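Local coordinates for protein peptidoglycan N-acetylglucosamine deacetylase (Agathobacter rectalis, PDB 5JMU) that probably removes acetyl groups from N-acetylglucosamine of peptidoglycan as a zinc-binding hydrolase, this chain being its catalytic domain, at residues I22-D27 against E197-W202. Numbering follows the deposited sequence.
Sequences IYLTFD and EQIIQW
L24 reaches from strand 21-27 to helix 196-205 with its two methyls divided between successive isoleucines, a compact example of how a helix is seated on a sheet by apolar contact. CD1 lies 4.0 Å from CG1 of I200, and CD2 lies 4.2 Å from CG2 of I199, so the forked end of the leucine serves two neighbouring positions of the helix. With its chi1 at -68°, CG is anti to the carbonyl carbon, and the CB bond heads for the helix, which carries both methyls to it. I199 likewise starts toward the strand, whereas I200 leaves its backbone at a slant and its longer branch turns to the strand, CG1 meeting the leucine methyl as the two side chains pass at an angle. All three are buried. The backbones stay well separated, the CA atoms of L24 and I200 being 9.3 Å apart, and L24, I199 and I200 bridge the interval.

In the NodB homology domain, whose family adopts a distorted (beta/alpha) barrel, this is the layering of an outer helix against a central parallel strand. Strand 21-27 is paired in parallel with strands 49-53, 180-186 and 209-210, and the helix belongs to the C-terminal part of the chain.

At the edges the cover becomes looser. I22 points toward the helix, but its CD1 stays 5.0 Å from CZ3 of W202, and it also packs on V175 of helix 164-175; I199 touches V171 of that helix, which thus flanks the contact. The other face of the strand is polar in part: T25 OG1 is hydrogen-bonded to V183 O and to R115 NH1, the guanidinium that also forms a salt bridge with D27 OD1. On the helix, E197 OE2 forms a salt bridge with K43 NZ and a hydrogen bond with Y44 OH.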
loop_
_atom_site.group_PDB
_atom_site.type_symbol
_atom_site.label_atom_id
_atom_site.label_comp_id
_atom_site.label_asym_id
_atom_site.label_seq_id
_atom_site.Cartn_x
_atom_site.Cartn_y
_atom_site.Cartn_z
ATOM N N ILE A 22 3.486 -5.422 -12.414
ATOM C CA ILE A 22 3.586 -4.232 -11.542
ATOM C C ILE A 22 2.333 -4.114 -10.693
ATOM O O ILE A 22 1.199 -4.023 -11.225
ATOM C CB ILE A 22 3.776 -2.936 -12.356
ATOM C CG1 ILE A 22 5.031 -3.046 -13.247
ATOM C CG2 ILE A 22 3.906 -1.730 -11.388
ATOM C CD1 ILE A 22 5.141 -1.940 -14.276
ATOM N N TYR A 23 2.538 -4.054 -9.379
ATOM C CA TYR A 23 1.448 -3.743 -8.463
ATOM C C TYR A 23 1.659 -2.291 -8.075
ATOM O O TYR A 23 2.554 -2.000 -7.261
ATOM C CB TYR A 23 1.477 -4.638 -7.221
ATOM C CG TYR A 23 1.311 -6.136 -7.482
ATOM C CD1 TYR A 23 0.055 -6.720 -7.614
ATOM C CD2 TYR A 23 2.435 -6.977 -7.496
ATOM C CE1 TYR A 23 -0.069 -8.098 -7.810
ATOM C CE2 TYR A 23 2.317 -8.363 -7.694
ATOM C CZ TYR A 23 1.064 -8.919 -7.847
ATOM O OH TYR A 23 0.957 -10.283 -8.038
ATOM N N LEU A 24 0.859 -1.371 -8.630
ATOM C CA LEU A 24 0.906 0.016 -8.153
ATOM C C LEU A 24 0.171 0.068 -6.817
ATOM O O LEU A 24 -0.961 -0.457 -6.683
ATOM C CB LEU A 24 0.222 0.980 -9.148
ATOM C CG LEU A 24 0.927 1.173 -10.471
ATOM C CD1 LEU A 24 0.051 2.052 -11.388
ATOM C CD2 LEU A 24 2.265 1.826 -10.222
ATOM N N THR A 25 0.807 0.651 -5.806
ATOM C CA THR A 25 0.154 0.776 -4.500
ATOM C C THR A 25 0.269 2.188 -3.993
ATOM O O THR A 25 1.244 2.897 -4.263
ATOM C CB THR A 25 0.733 -0.195 -3.441
ATOM O OG1 THR A 25 2.037 0.245 -2.974
ATOM C CG2 THR A 25 0.860 -1.599 -4.043
ATOM N N PHE A 26 -0.722 2.603 -3.213
ATOM C CA PHE A 26 -0.831 3.995 -2.754
ATOM C C PHE A 26 -1.128 4.038 -1.258
ATOM O O PHE A 26 -2.181 3.506 -0.817
ATOM C CB PHE A 26 -1.948 4.714 -3.542
ATOM C CG PHE A 26 -1.669 4.751 -5.034
ATOM C CD1 PHE A 26 -0.834 5.750 -5.565
ATOM C CD2 PHE A 26 -2.194 3.772 -5.876
ATOM C CE1 PHE A 26 -0.499 5.776 -6.938
ATOM C CE2 PHE A 26 -1.888 3.774 -7.255
ATOM C CZ PHE A 26 -1.028 4.780 -7.781
ATOM N N ASP A 27 -0.266 4.745 -0.517
ATOM C CA ASP A 27 -0.414 4.882 0.944
ATOM C C ASP A 27 -0.935 6.218 1.315
ATOM O O ASP A 27 -0.713 7.210 0.601
ATOM C CB ASP A 27 0.937 4.782 1.700
ATOM C CG ASP A 27 1.436 3.363 1.874
ATOM O OD1 ASP A 27 0.885 2.428 1.273
ATOM O OD2 ASP A 27 2.456 3.262 2.598
ATOM N N GLU A 197 -0.044 8.404 -14.828
ATOM C CA GLU A 197 -0.355 8.216 -16.240
ATOM C C GLU A 197 0.858 7.806 -17.109
ATOM O O GLU A 197 0.803 6.832 -17.896
ATOM C CB GLU A 197 -1.029 9.483 -16.817
ATOM C CG GLU A 197 -1.348 9.338 -18.302
ATOM C CD GLU A 197 -2.344 10.381 -18.810
ATOM O OE1 GLU A 197 -2.290 11.550 -18.368
ATOM O OE2 GLU A 197 -3.175 10.024 -19.662
ATOM N N GLN A 198 1.966 8.534 -16.981
ATOM C CA GLN A 198 3.167 8.195 -17.737
ATOM C C GLN A 198 3.748 6.853 -17.312
ATOM O O GLN A 198 4.259 6.124 -18.166
ATOM C CB GLN A 198 4.208 9.267 -17.569
ATOM C CG GLN A 198 3.951 10.494 -18.394
ATOM C CD GLN A 198 4.872 11.604 -17.911
ATOM O OE1 GLN A 198 6.008 11.739 -18.381
ATOM N NE2 GLN A 198 4.412 12.375 -16.938
ATOM N N ILE A 199 3.655 6.521 -16.012
ATOM C CA ILE A 199 4.129 5.226 -15.539
ATOM C C ILE A 199 3.336 4.092 -16.213
ATOM O O ILE A 199 3.925 3.114 -16.692
ATOM C CB ILE A 199 4.020 5.145 -13.987
ATOM C CG1 ILE A 199 5.101 6.042 -13.348
ATOM C CG2 ILE A 199 4.185 3.706 -13.477
ATOM C CD1 ILE A 199 4.790 6.387 -11.833
ATOM N N ILE A 200 2.015 4.225 -16.264
ATOM C CA ILE A 200 1.187 3.220 -16.932
ATOM C C ILE A 200 1.476 3.163 -18.451
ATOM O O ILE A 200 1.598 2.048 -19.021
ATOM C CB ILE A 200 -0.297 3.468 -16.681
ATOM C CG1 ILE A 200 -0.625 3.202 -15.197
ATOM C CG2 ILE A 200 -1.135 2.515 -17.577
ATOM C CD1 ILE A 200 -2.017 3.712 -14.796
ATOM N N GLN A 201 1.576 4.320 -19.091
ATOM C CA GLN A 201 1.886 4.326 -20.515
ATOM C C GLN A 201 3.187 3.570 -20.781
ATOM O O GLN A 201 3.254 2.732 -21.688
ATOM C CB GLN A 201 2.019 5.759 -21.039
ATOM C CG GLN A 201 0.655 6.464 -21.103
ATOM C CD GLN A 201 0.756 7.945 -21.449
ATOM O OE1 GLN A 201 1.696 8.625 -21.080
ATOM N NE2 GLN A 201 -0.241 8.441 -22.137
ATOM N N TRP A 202 4.210 3.870 -19.994
ATOM C CA TRP A 202 5.492 3.200 -20.201
ATOM C C TRP A 202 5.377 1.689 -19.948
ATOM O O TRP A 202 5.847 0.864 -20.749
ATOM C CB TRP A 202 6.578 3.801 -19.298
ATOM C CG TRP A 202 7.881 3.116 -19.506
ATOM C CD1 TRP A 202 8.850 3.430 -20.435
ATOM C CD2 TRP A 202 8.357 1.971 -18.802
ATOM N NE1 TRP A 202 9.887 2.539 -20.341
ATOM C CE2 TRP A 202 9.622 1.650 -19.333
ATOM C CE3 TRP A 202 7.851 1.205 -17.746
ATOM C CZ2 TRP A 202 10.371 0.561 -18.857
ATOM C CZ3 TRP A 202 8.591 0.143 -17.279
ATOM C CH2 TRP A 202 9.830 -0.159 -17.817
#